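PBP domain-containing protein (Vibrio parahaemolyticus, PDB 3MUQ) is of unknown function but, as a member of the periplasmic binding protein superfamily, probably binds a small ligand between two lobes of alpha/beta structure. Local coordinates at residues V7-T12 with G19-L24; S14-G19 with V38-T43; T32-D37 with A216-D221; G44-M49 with V58-P63. All coordinates share one frame; numbering follows the deposited sequence.

Interaction 1 of 4, residues V7-T12 with G19-L24; sequences VRLATT and GLLDYL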
loop_
_atom_site.group_PDB
_atom_site.type_symbol
_atom_site.label_atom_id
_atom_site.label_comp_id
_atom_site.label_asym_id
_atom_site.label_seq_id
_atom_site.Cartn_x
_atom_site.Cartn_y
_atom_site.Cartn_z
ATOM N N VAL A 7 0.203 23.257 0.993
ATOM C CA VAL A 7 0.580 22.167 1.870
ATOM C C VAL A 7 2.089 22.010 1.779
ATOM O O VAL A 7 2.629 21.840 0.698
ATOM C CB VAL A 7 -0.082 20.842 1.434
ATOM C CG1 VAL A 7 0.276 19.729 2.415
ATOM C CG2 VAL A 7 -1.610 21.008 1.314
ATOM N N ARG A 8 2.772 22.094 2.909
ATOM C CA ARG A 8 4.216 21.950 2.923
ATOM C C ARG A 8 4.592 20.538 3.363
ATOM O O ARG A 8 4.191 20.093 4.441
ATOM C CB ARG A 8 4.841 23.002 3.850
ATOM C CG ARG A 8 4.505 24.429 3.457
ATOM C CD ARG A 8 5.170 25.446 4.378
ATOM N NE ARG A 8 4.642 25.403 5.737
ATOM C CZ ARG A 8 3.352 25.283 6.033
ATOM N NH1 ARG A 8 2.450 25.215 5.057
ATOM N NH2 ARG A 8 2.968 25.232 7.308
ATOM N N LEU A 9 5.361 19.853 2.516
ATOM C CA LEU A 9 5.820 18.488 2.758
ATOM C C LEU A 9 7.325 18.465 2.950
ATOM O O LEU A 9 8.066 18.914 2.077
ATOM C CB LEU A 9 5.486 17.595 1.545
ATOM C CG LEU A 9 6.087 16.185 1.572
ATOM C CD1 LEU A 9 5.491 15.345 2.735
ATOM C CD2 LEU A 9 5.905 15.477 0.227
ATOM N N ALA A 10 7.784 17.950 4.087
ATOM C CA ALA A 10 9.211 17.668 4.250
ATOM C C ALA A 10 9.461 16.227 3.838
ATOM O O ALA A 10 8.737 15.313 4.262
ATOM C CB ALA A 10 9.677 17.901 5.712
ATOM N N THR A 11 10.469 16.006 3.001
ATOM C CA THR A 11 10.849 14.632 2.663
ATOM C C THR A 11 12.357 14.522 2.491
ATOM O O THR A 11 13.078 15.498 2.691
ATOM C CB THR A 11 10.137 14.136 1.372
ATOM O OG1 THR A 11 10.243 12.707 1.268
ATOM C CG2 THR A 11 10.740 14.800 0.138
ATOM N N THR A 12 12.835 13.340 2.112
ATOM C CA THR A 12 14.270 13.148 1.924
ATOM C C THR A 12 14.771 13.549 0.532
ATOM O O THR A 12 14.020 13.576 -0.441
ATOM C CB THR A 12 14.696 11.688 2.153
ATOM O OG1 THR A 12 14.334 10.902 1.012
ATOM C CG2 THR A 12 14.045 11.117 3.417
ATOM N N GLY A 19 11.963 11.120 -8.273
ATOM C CA GLY A 19 10.921 11.446 -9.235
ATOM C C GLY A 19 9.513 11.056 -8.796
ATOM O O GLY A 19 8.530 11.406 -9.451
ATOM N N LEU A 20 9.407 10.338 -7.681
ATOM C CA LEU A 20 8.104 9.936 -7.150
ATOM C C LEU A 20 7.065 11.066 -7.137
ATOM O O LEU A 20 5.942 10.904 -7.616
ATOM C CB LEU A 20 8.256 9.384 -5.732
ATOM C CG LEU A 20 6.950 9.030 -4.994
ATOM C CD1 LEU A 20 6.186 7.893 -5.682
ATOM C CD2 LEU A 20 7.261 8.687 -3.539
ATOM N N LEU A 21 7.443 12.204 -6.573
ATOM C CA LEU A 21 6.504 13.292 -6.372
ATOM C C LEU A 21 6.056 13.935 -7.688
ATOM O O LEU A 21 4.908 14.388 -7.811
ATOM C CB LEU A 21 7.085 14.302 -5.380
ATOM C CG LEU A 21 7.179 13.659 -3.986
ATOM C CD1 LEU A 21 8.086 14.413 -3.032
ATOM C CD2 LEU A 21 5.785 13.494 -3.389
ATOM N N ASP A 22 6.948 13.944 -8.673
ATOM C CA ASP A 22 6.607 14.435 -10.003
ATOM C C ASP A 22 5.490 13.607 -10.603
ATOM O O ASP A 22 4.739 14.080 -11.451
ATOM C CB ASP A 22 7.826 14.391 -10.920
ATOM C CG ASP A 22 8.913 15.337 -10.479
ATOM O OD1 ASP A 22 8.607 16.261 -9.697
ATOM O OD2 ASP A 22 10.070 15.155 -10.914
ATOM N N TYR A 23 5.381 12.367 -10.146
ATOM C CA TYR A 23 4.357 11.441 -10.612
ATOM C C TYR A 23 3.018 11.665 -9.896
ATOM O O TYR A 23 1.955 11.479 -10.478
ATOM C CB TYR A 23 4.838 10.012 -10.355
ATOM C CG TYR A 23 4.259 8.961 -11.268
ATOM C CD1 TYR A 23 5.091 8.138 -12.026
ATOM C CD2 TYR A 23 2.882 8.780 -11.375
ATOM C CE1 TYR A 23 4.564 7.162 -12.867
ATOM C CE2 TYR A 23 2.345 7.811 -12.213
ATOM C CZ TYR A 23 3.189 7.005 -12.955
ATOM O OH TYR A 23 2.657 6.044 -13.788
ATOM N N LEU A 24 3.075 12.058 -8.628
ATOM C CA LEU A 24 1.878 12.182 -7.783
ATOM C C LEU A 24 1.215 13.560 -7.794
ATOM O O LEU A 24 -0.011 13.679 -7.902
ATOM C CB LEU A 24 2.243 11.869 -6.330
ATOM C CG LEU A 24 2.885 10.505 -6.133
ATOM C CD1 LEU A 24 3.061 10.243 -4.658
ATOM C CD2 LEU A 24 2.008 9.429 -6.772
#
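No ring or other flat group takes part where Leu-21 meets Leu-9 and Thr-11; the contact is made by methyl groups alone. It belongs to a beta-alpha-beta unit: strand 6-12 leads through the short helix 13-18 into helix 20-32, which covers one face of the sheet before the chain returns as strand 35-41, the parallel neighbour of strand 6-12. Leu-9 and Thr-11, two residues apart on the strand, send their side chains to the same face, and Leu-21 comes down from the helix to meet both tip to tip. A branched leucine suits this place because its forked end can serve two partners. Leu-9 CD2 faces the fork, 4.1 Å from Leu-21 CD1 and equally far from Leu-21 CD2. The reach of Leu-9 follows from its first torsion, which sets CG opposite the backbone N (chi1 172°). Thr-11 divides its two branches between different tasks. Its hydroxyl OG1 is hydrogen-bonded to the backbone oxygen of Met-59 on strand 57-60, so a polar atom in the interior has a partner, and the methyl is left for the helix. At the start of that helix Leu-20 and Leu-24 turn instead to helix 226-236, touching Phe-235 and Leu-231. Between strand and helix, Thr-11 CG2 stands 4.2 Å from Leu-21 CD1.

Interaction 2 of 4, residues S14-G19 with V38-T43; sequences STYHSG and VIAAGT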
loop_
_atom_site.group_PDB
_atom_site.type_symbol
_atom_site.label_atom_id
_atom_site.label_comp_id
_atom_site.label_asym_id
_atom_site.label_seq_id
_atom_site.Cartn_x
_atom_site.Cartn_y
_atom_site.Cartn_z
ATOM N N SER A 14 16.796 11.748 -1.265
ATOM C CA SER A 14 16.562 10.531 -2.039
ATOM C C SER A 14 15.225 10.602 -2.748
ATOM O O SER A 14 15.131 10.460 -3.969
ATOM C CB SER A 14 16.515 9.319 -1.113
ATOM O OG SER A 14 17.808 8.820 -0.866
ATOM N N THR A 15 14.186 10.808 -1.948
ATOM C CA THR A 15 12.814 10.803 -2.430
ATOM C C THR A 15 12.583 11.887 -3.480
ATOM O O THR A 15 11.998 11.631 -4.538
ATOM C CB THR A 15 11.845 10.997 -1.254
ATOM O OG1 THR A 15 12.071 9.965 -0.279
ATOM C CG2 THR A 15 10.416 10.947 -1.735
ATOM N N TYR A 16 13.054 13.094 -3.190
ATOM C CA TYR A 16 12.918 14.204 -4.125
ATOM C C TYR A 16 13.538 13.870 -5.474
ATOM O O TYR A 16 12.963 14.167 -6.523
ATOM C CB TYR A 16 13.570 15.472 -3.564
ATOM C CG TYR A 16 13.511 16.660 -4.506
ATOM C CD1 TYR A 16 12.370 17.444 -4.598
ATOM C CD2 TYR A 16 14.594 16.990 -5.306
ATOM C CE1 TYR A 16 12.308 18.532 -5.461
ATOM C CE2 TYR A 16 14.545 18.078 -6.171
ATOM C CZ TYR A 16 13.399 18.842 -6.243
ATOM O OH TYR A 16 13.345 19.921 -7.102
ATOM N N HIS A 17 14.713 13.261 -5.455
ATOM C CA HIS A 17 15.403 12.984 -6.708
ATOM C C HIS A 17 14.849 11.765 -7.424
ATOM O O HIS A 17 14.965 11.655 -8.644
ATOM C CB HIS A 17 16.915 12.895 -6.503
ATOM C CG HIS A 17 17.538 14.216 -6.189
ATOM N ND1 HIS A 17 18.608 14.356 -5.332
ATOM C CD2 HIS A 17 17.213 15.468 -6.595
ATOM C CE1 HIS A 17 18.929 15.635 -5.239
ATOM N NE2 HIS A 17 18.096 16.331 -5.993
ATOM N N SER A 18 14.219 10.873 -6.661
ATOM C CA SER A 18 13.615 9.665 -7.206
ATOM C C SER A 18 12.613 9.960 -8.329
ATOM O O SER A 18 12.426 9.145 -9.226
ATOM C CB SER A 18 12.923 8.873 -6.090
ATOM O OG SER A 18 11.620 9.371 -5.842
ATOM N N GLY A 19 11.963 11.120 -8.273
ATOM C CA GLY A 19 10.921 11.446 -9.235
ATOM C C GLY A 19 9.513 11.056 -8.796
ATOM O O GLY A 19 8.530 11.406 -9.451
ATOM N N VAL A 38 7.432 20.973 -1.784
ATOM C CA VAL A 38 8.328 19.950 -1.267
ATOM C C VAL A 38 9.625 20.587 -0.756
ATOM O O VAL A 38 10.251 21.393 -1.447
ATOM C CB VAL A 38 8.659 18.917 -2.345
ATOM C CG1 VAL A 38 9.500 17.787 -1.758
ATOM C CG2 VAL A 38 7.394 18.356 -2.934
ATOM N N ILE A 39 9.997 20.253 0.475
ATOM C CA ILE A 39 11.273 20.672 1.023
ATOM C C ILE A 39 12.059 19.412 1.361
ATOM O O ILE A 39 11.696 18.665 2.276
ATOM C CB ILE A 39 11.116 21.541 2.298
ATOM C CG1 ILE A 39 10.291 22.798 2.015
ATOM C CG2 ILE A 39 12.490 21.937 2.840
ATOM C CD1 ILE A 39 8.828 22.624 2.200
ATOM N N ALA A 40 13.134 19.185 0.625
ATOM C CA ALA A 40 13.867 17.929 0.702
ATOM C C ALA A 40 15.168 18.094 1.469
ATOM O O ALA A 40 15.948 18.995 1.193
ATOM C CB ALA A 40 14.136 17.402 -0.692
ATOM N N ALA A 41 15.389 17.222 2.438
ATOM C CA ALA A 41 16.578 17.290 3.268
ATOM C C ALA A 41 16.921 15.892 3.764
ATOM O O ALA A 41 16.333 14.903 3.322
ATOM C CB ALA A 41 16.354 18.246 4.452
ATOM N N GLY A 42 17.879 15.807 4.680
ATOM C CA GLY A 42 18.192 14.545 5.321
ATOM C C GLY A 42 17.038 14.120 6.206
ATOM O O GLY A 42 16.162 14.922 6.527
ATOM N N THR A 43 17.033 12.852 6.592
ATOM C CA THR A 43 15.950 12.293 7.394
ATOM C C THR A 43 15.773 13.009 8.728
ATOM O O THR A 43 14.663 13.407 9.075
ATOM C CB THR A 43 16.179 10.809 7.652
ATOM O OG1 THR A 43 16.082 10.115 6.406
ATOM C CG2 THR A 43 15.120 10.259 8.618
#
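On the helical turn that presents Tyr-16 to Val-38 and Ala-40, the carbonyl oxygen of Thr-15 is gripped twice by one residue: Ser-18 OG donates to Thr-15 O over 2.6 Å, and Ser-18 N adds a weak bond to the same oxygen. The hydroxyl arrives at a C=O...donor angle of 132°, tilted 16° out of the carbonyl plane, and it is also bonded to the backbone N of Leu-20. Serine suits this spot because one small side chain ties the last turn of helix 13-18 to the first of helix 20-32. Between them Gly-19 has a positive phi, a conformation that glycine, with no side chain, adopts readily.

The contact itself is apolar. Tyr-16 CB rests 3.5 Å from Ala-40 CB, a close approach suited to the small alanine. The CG atom of the tyrosine stands opposite its backbone N (chi1 178°), which swings the ring obliquely over the strand, toward Val-38. There Val-38 CG1 meets the ring edge, near its plane, 4.1 Å from Tyr-16 CD1. Val-38 also touches Leu-21 and Leu-25 of helix 20-32, making it the more enclosed partner at a contact close to the surface. A short helix following the first strand and leaning on the adjacent parallel strand is thus part of the beta-alpha-beta crossover of this alpha/beta lobe.

Interaction 3 of 4, residues T32-D37 with A216-D221; sequences TGYKVD and AKAFSD
An ST turn opens the way from helix 20-32 into strand 35-41, and from its end Tyr-34, then Val-36, pack against Ala-218 and Phe-219 of helix 213-224, far along the chain. The contact thus joins the second strand of the beta-alpha-beta unit to a helix near the C-terminus. In the turn, Tyr-34 N donates to Thr-32 OG1 over 3.1 Å, nearly straight at 166°; the same OG1 is also hydrogen-bonded to the backbone O of Phe-28. Threonine suits the turn because its hydroxyl can accept this backbone N-H, while Gly-33, at a positive phi, lets the backbone leave the helix.

Tyr-34 reaches the helix with its CD2 and CE2 atoms, obliquely, Tyr-34 CE2 lying 3.7 Å from Ala-218 CB; the small alanine lets the ring approach the helix backbone. Leu-176 of the second subunit also packs on Ala-218, so this part of the helix faces the dimer partner. Close by, Lys-217 NZ and Asp-221 OD2 form a salt bridge of 2.8 Å one helical turn apart, using the syn lone pair of the carboxylate. Asp-221 OD1 has a second partner in Arg-79, a division that would hold the carboxylate against rotation.

Phe-219 leaves the helix obliquely, but its CG, set opposite the backbone N (chi1 -172°), brings the ring under the strand. Leu-25 and Phe-28 of helix 20-32 adjoin this ring. A CH-pi contact completes the packing: Val-36 CG2 sits 4.2 Å above the centroid of the Phe-219 ring, just 8° off its normal.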
loop_
_atom_site.group_PDB
_atom_site.type_symbol
_atom_site.label_atom_id
_atom_site.label_comp_id
_atom_site.label_asym_id
_atom_site.label_seq_id
_atom_site.Cartn_x
_atom_site.Cartn_y
_atom_site.Cartn_z
ATOM N N THR A 32 -7.724 17.971 -6.140
ATOM C CA THR A 32 -8.170 18.629 -4.915
ATOM C C THR A 32 -8.035 20.152 -4.875
ATOM O O THR A 32 -8.667 20.801 -4.056
ATOM C CB THR A 32 -7.408 18.087 -3.703
ATOM O OG1 THR A 32 -6.031 18.462 -3.818
ATOM C CG2 THR A 32 -7.523 16.575 -3.642
ATOM N N GLY A 33 -7.201 20.710 -5.738
ATOM C CA GLY A 33 -6.899 22.125 -5.686
ATOM C C GLY A 33 -5.794 22.487 -4.699
ATOM O O GLY A 33 -5.434 23.657 -4.582
ATOM N N TYR A 34 -5.252 21.510 -3.974
ATOM C CA TYR A 34 -4.163 21.829 -3.055
ATOM C C TYR A 34 -2.845 21.879 -3.807
ATOM O O TYR A 34 -2.614 21.083 -4.723
ATOM C CB TYR A 34 -4.054 20.810 -1.922
ATOM C CG TYR A 34 -5.140 20.890 -0.868
ATOM C CD1 TYR A 34 -5.197 21.946 0.043
ATOM C CD2 TYR A 34 -6.091 19.897 -0.777
ATOM C CE1 TYR A 34 -6.195 21.995 1.007
ATOM C CE2 TYR A 34 -7.074 19.939 0.166
ATOM C CZ TYR A 34 -7.130 20.977 1.055
ATOM O OH TYR A 34 -8.138 20.961 1.992
ATOM N N LYS A 35 -1.979 22.805 -3.406
ATOM C CA LYS A 35 -0.628 22.877 -3.958
ATOM C C LYS A 35 0.401 22.417 -2.932
ATOM O O LYS A 35 0.498 22.977 -1.846
ATOM C CB LYS A 35 -0.311 24.306 -4.392
ATOM C CG LYS A 35 -1.170 24.817 -5.539
ATOM C CD LYS A 35 -0.889 26.288 -5.809
ATOM C CE LYS A 35 -1.500 26.735 -7.120
ATOM N NZ LYS A 35 -0.916 25.954 -8.247
ATOM N N VAL A 36 1.178 21.399 -3.273
ATOM C CA VAL A 36 2.184 20.869 -2.351
ATOM C C VAL A 36 3.576 21.450 -2.623
ATOM O O VAL A 36 4.097 21.307 -3.724
ATOM C CB VAL A 36 2.226 19.316 -2.418
ATOM C CG1 VAL A 36 3.325 18.739 -1.525
ATOM C CG2 VAL A 36 0.874 18.738 -2.038
ATOM N N ASP A 37 4.162 22.124 -1.633
ATOM C CA ASP A 37 5.576 22.532 -1.713
ATOM C C ASP A 37 6.429 21.450 -1.062
ATOM O O ASP A 37 6.174 21.050 0.072
ATOM C CB ASP A 37 5.850 23.855 -0.979
ATOM C CG ASP A 37 5.160 25.058 -1.627
ATOM O OD1 ASP A 37 4.826 25.005 -2.832
ATOM O OD2 ASP A 37 4.965 26.069 -0.918
ATOM N N ALA A 216 -2.990 18.759 4.743
ATOM C CA ALA A 216 -2.071 17.637 4.963
ATOM C C ALA A 216 -2.832 16.316 5.082
ATOM O O ALA A 216 -2.448 15.293 4.501
ATOM C CB ALA A 216 -1.199 17.882 6.221
ATOM N N LYS A 217 -3.918 16.314 5.837
ATOM C CA LYS A 217 -4.703 15.091 5.914
ATOM C C LYS A 217 -5.360 14.720 4.567
ATOM O O LYS A 217 -5.473 13.545 4.230
ATOM C CB LYS A 217 -5.735 15.136 7.042
ATOM C CG LYS A 217 -6.397 13.764 7.211
ATOM C CD LYS A 217 -7.211 13.657 8.472
ATOM C CE LYS A 217 -7.827 12.258 8.598
ATOM N NZ LYS A 217 -8.820 12.010 7.514
ATOM N N ALA A 218 -5.794 15.709 3.793
ATOM C CA ALA A 218 -6.308 15.396 2.457
ATOM C C ALA A 218 -5.237 14.695 1.587
ATOM O O ALA A 218 -5.523 13.749 0.859
ATOM C CB ALA A 218 -6.825 16.660 1.768
ATOM N N PHE A 219 -4.000 15.160 1.668
ATOM C CA PHE A 219 -2.923 14.594 0.863
ATOM C C PHE A 219 -2.658 13.163 1.304
ATOM O O PHE A 219 -2.528 12.262 0.478
ATOM C CB PHE A 219 -1.656 15.456 1.000
ATOM C CG PHE A 219 -0.549 15.078 0.060
ATOM C CD1 PHE A 219 -0.831 14.565 -1.197
ATOM C CD2 PHE A 219 0.773 15.264 0.422
ATOM C CE1 PHE A 219 0.174 14.223 -2.066
ATOM C CE2 PHE A 219 1.792 14.925 -0.439
ATOM C CZ PHE A 219 1.490 14.402 -1.696
ATOM N N SER A 220 -2.592 12.963 2.618
ATOM C CA SER A 220 -2.350 11.632 3.170
ATOM C C SER A 220 -3.489 10.688 2.800
ATOM O O SER A 220 -3.231 9.602 2.307
ATOM C CB SER A 220 -2.184 11.682 4.693
ATOM O OG SER A 220 -2.047 10.372 5.225
ATOM N N ASP A 221 -4.740 11.109 3.031
ATOM C CA ASP A 221 -5.915 10.318 2.647
ATOM C C ASP A 221 -5.848 9.961 1.154
ATOM O O ASP A 221 -6.062 8.819 0.758
ATOM C CB ASP A 221 -7.213 11.099 2.927
ATOM C CG ASP A 221 -7.501 11.247 4.402
ATOM O OD1 ASP A 221 -6.906 10.492 5.204
ATOM O OD2 ASP A 221 -8.327 12.119 4.759
#

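Interaction 4 of 4, residues G44-M49 with V58-P63; sequences GKALKM and VMTHAP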
loop_
_atom_site.group_PDB
_atom_site.type_symbol
_atom_site.label_atom_id
_atom_site.label_comp_id
_atom_site.label_asym_id
_atom_site.label_seq_id
_atom_site.Cartn_x
_atom_site.Cartn_y
_atom_site.Cartn_z
ATOM N N GLY A 44 16.866 13.172 9.476
ATOM C CA GLY A 44 16.788 13.856 10.757
ATOM C C GLY A 44 16.258 15.279 10.610
ATOM O O GLY A 44 15.514 15.768 11.467
ATOM N N LYS A 45 16.641 15.950 9.519
ATOM C CA LYS A 45 16.236 17.341 9.302
ATOM C C LYS A 45 14.761 17.423 8.892
ATOM O O LYS A 45 14.000 18.241 9.419
ATOM C CB LYS A 45 17.138 18.010 8.258
ATOM C CG LYS A 45 16.650 19.372 7.776
ATOM C CD LYS A 45 16.569 20.412 8.889
ATOM C CE LYS A 45 17.772 21.345 8.878
ATOM N NZ LYS A 45 18.840 20.953 9.834
ATOM N N ALA A 46 14.357 16.570 7.955
ATOM C CA ALA A 46 12.951 16.477 7.594
ATOM C C ALA A 46 12.090 16.296 8.854
ATOM O O ALA A 46 11.120 17.025 9.060
ATOM C CB ALA A 46 12.722 15.310 6.621
ATOM N N LEU A 47 12.435 15.331 9.700
ATOM C CA LEU A 47 11.637 15.083 10.913
ATOM C C LEU A 47 11.711 16.258 11.900
ATOM O O LEU A 47 10.720 16.624 12.553
ATOM C CB LEU A 47 12.056 13.764 11.579
ATOM C CG LEU A 47 11.737 12.483 10.763
ATOM C CD1 LEU A 47 12.232 11.247 11.462
ATOM C CD2 LEU A 47 10.248 12.355 10.489
ATOM N N LYS A 48 12.890 16.850 12.007
ATOM C CA LYS A 48 13.068 18.035 12.852
ATOM C C LYS A 48 12.169 19.189 12.400
ATOM O O LYS A 48 11.620 19.935 13.219
ATOM C CB LYS A 48 14.532 18.485 12.839
ATOM C CG LYS A 48 14.864 19.626 13.804
ATOM C CD LYS A 48 14.847 19.183 15.259
ATOM C CE LYS A 48 14.580 20.379 16.159
ATOM N NZ LYS A 48 15.068 20.228 17.564
HETATM N N MSE A 49 12.042 19.364 11.093
HETATM C CA MSE A 49 11.172 20.414 10.605
HETATM C C MSE A 49 9.712 20.127 11.012
HETATM O O MSE A 49 8.943 21.052 11.306
HETATM C CB MSE A 49 11.319 20.533 9.086
HETATM C CG MSE A 49 12.645 21.200 8.636
HETATM SE SE MSE A 49 12.644 21.525 6.698
HETATM C CE MSE A 49 12.833 19.697 6.053
ATOM N N VAL A 58 5.237 14.968 6.907
ATOM C CA VAL A 58 6.527 14.445 6.488
ATOM C C VAL A 58 6.400 13.098 5.781
ATOM O O VAL A 58 5.470 12.322 6.032
ATOM C CB VAL A 58 7.505 14.264 7.683
ATOM C CG1 VAL A 58 7.743 15.586 8.422
ATOM C CG2 VAL A 58 6.974 13.210 8.625
HETATM N N MSE A 59 7.345 12.825 4.891
HETATM C CA MSE A 59 7.403 11.538 4.211
HETATM C C MSE A 59 8.833 11.041 4.251
HETATM O O MSE A 59 9.703 11.632 3.625
HETATM C CB MSE A 59 6.947 11.688 2.763
HETATM C CG MSE A 59 7.039 10.397 1.938
HETATM SE SE MSE A 59 6.580 10.692 0.058
HETATM C CE MSE A 59 4.729 11.322 0.296
ATOM N N THR A 60 9.084 9.979 5.007
ATOM C CA THR A 60 10.423 9.425 5.117
ATOM C C THR A 60 10.361 7.893 5.021
ATOM O O THR A 60 9.276 7.302 4.934
ATOM C CB THR A 60 11.109 9.842 6.445
ATOM O OG1 THR A 60 10.285 9.459 7.549
ATOM C CG2 THR A 60 11.316 11.346 6.502
ATOM N N HIS A 61 11.524 7.256 5.030
ATOM C CA HIS A 61 11.596 5.804 4.987
ATOM C C HIS A 61 12.587 5.315 6.040
ATOM O O HIS A 61 13.567 4.641 5.716
ATOM C CB HIS A 61 11.977 5.331 3.579
ATOM C CG HIS A 61 13.172 6.034 3.006
ATOM N ND1 HIS A 61 13.077 7.226 2.323
ATOM C CD2 HIS A 61 14.488 5.710 3.016
ATOM C CE1 HIS A 61 14.282 7.611 1.938
ATOM N NE2 HIS A 61 15.155 6.708 2.344
ATOM N N ALA A 62 12.314 5.676 7.297
ATOM C CA ALA A 62 13.169 5.363 8.449
ATOM C C ALA A 62 12.290 5.001 9.638
ATOM O O ALA A 62 12.012 5.843 10.493
ATOM C CB ALA A 62 14.061 6.562 8.791
ATOM N N PRO A 63 11.840 3.733 9.687
ATOM C CA PRO A 63 10.893 3.235 10.694
ATOM C C PRO A 63 11.278 3.558 12.144
ATOM O O PRO A 63 10.399 3.871 12.946
ATOM C CB PRO A 63 10.906 1.712 10.468
ATOM C CG PRO A 63 11.291 1.539 9.036
ATOM C CD PRO A 63 12.218 2.690 8.706
#
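Leu-47 CD2 touches two strand side chains, 3.9 Å from Val-58 CG2 and 4.1 Å from Thr-60 OG1. The leucine and valine side chains cross at about a right angle. Val-58 uses both arms: while CG2 meets the leucine, its CG1 sits 3.7 Å from the backbone oxygen of Ala-46. Farther along the strand, the methyls Ala-46 CB and Thr-60 CG2 face each other at 4.2 Å. Alanine suits its place because the strand can then come near the helix, and beta-branched valine and threonine offer two short arms each.

What positions these groups lies one shell out. Thr-60 OG1 is placed between the backbone N and the carbonyl carbon (chi1 56°), where it is hydrogen-bonded to Glu-66 OE2; that carboxylate oxygen also takes the backbone N of Ala-62. The hydroxyl therefore has its polar partner in helix 63-71, and its rotation is fixed with the methyl turned to Ala-46.

The axes of helix segment 44-49 and strand segment 58-60 run nearly antiparallel, at 159° and 8.6 Å. Helix 43-51 links strand 35-41 to strand 57-60, which flank strand 6-12 and run parallel to it, so it is the helix of a beta-alpha-beta crossover. Through Ala-46 and Met-49 it covers Ala-10 of strand 6-12, on the sheet face opposite helix 20-32, while Ala-65 and Phe-69 of helix 63-71 also touch Leu-47.

How the interactions relate
Strand 6-12 lies between strands 35-41 and 57-60 in one sheet, and all four contacts dress these three strands with helices. Interactions 1 and 4 are buried and almost wholly aliphatic, their threonine hydroxyls bonded to partners beyond the contact. Interaction 3 is partly buried and adds aromatic rings, with charged residues at the dimer side; interaction 2 lies at the surface, where a tyrosine ring and its CB do the packing. Interactions 2 and 3 share strand 35-41 at centres about 17 Å apart. Interactions 1 and 2 share Gly-19 and meet through Thr-11 CG2 and Val-38 CG1, 3.7 Å apart. Interaction 4 joins interaction 1 by the backbone bond Met-59 N to Ala-10 O.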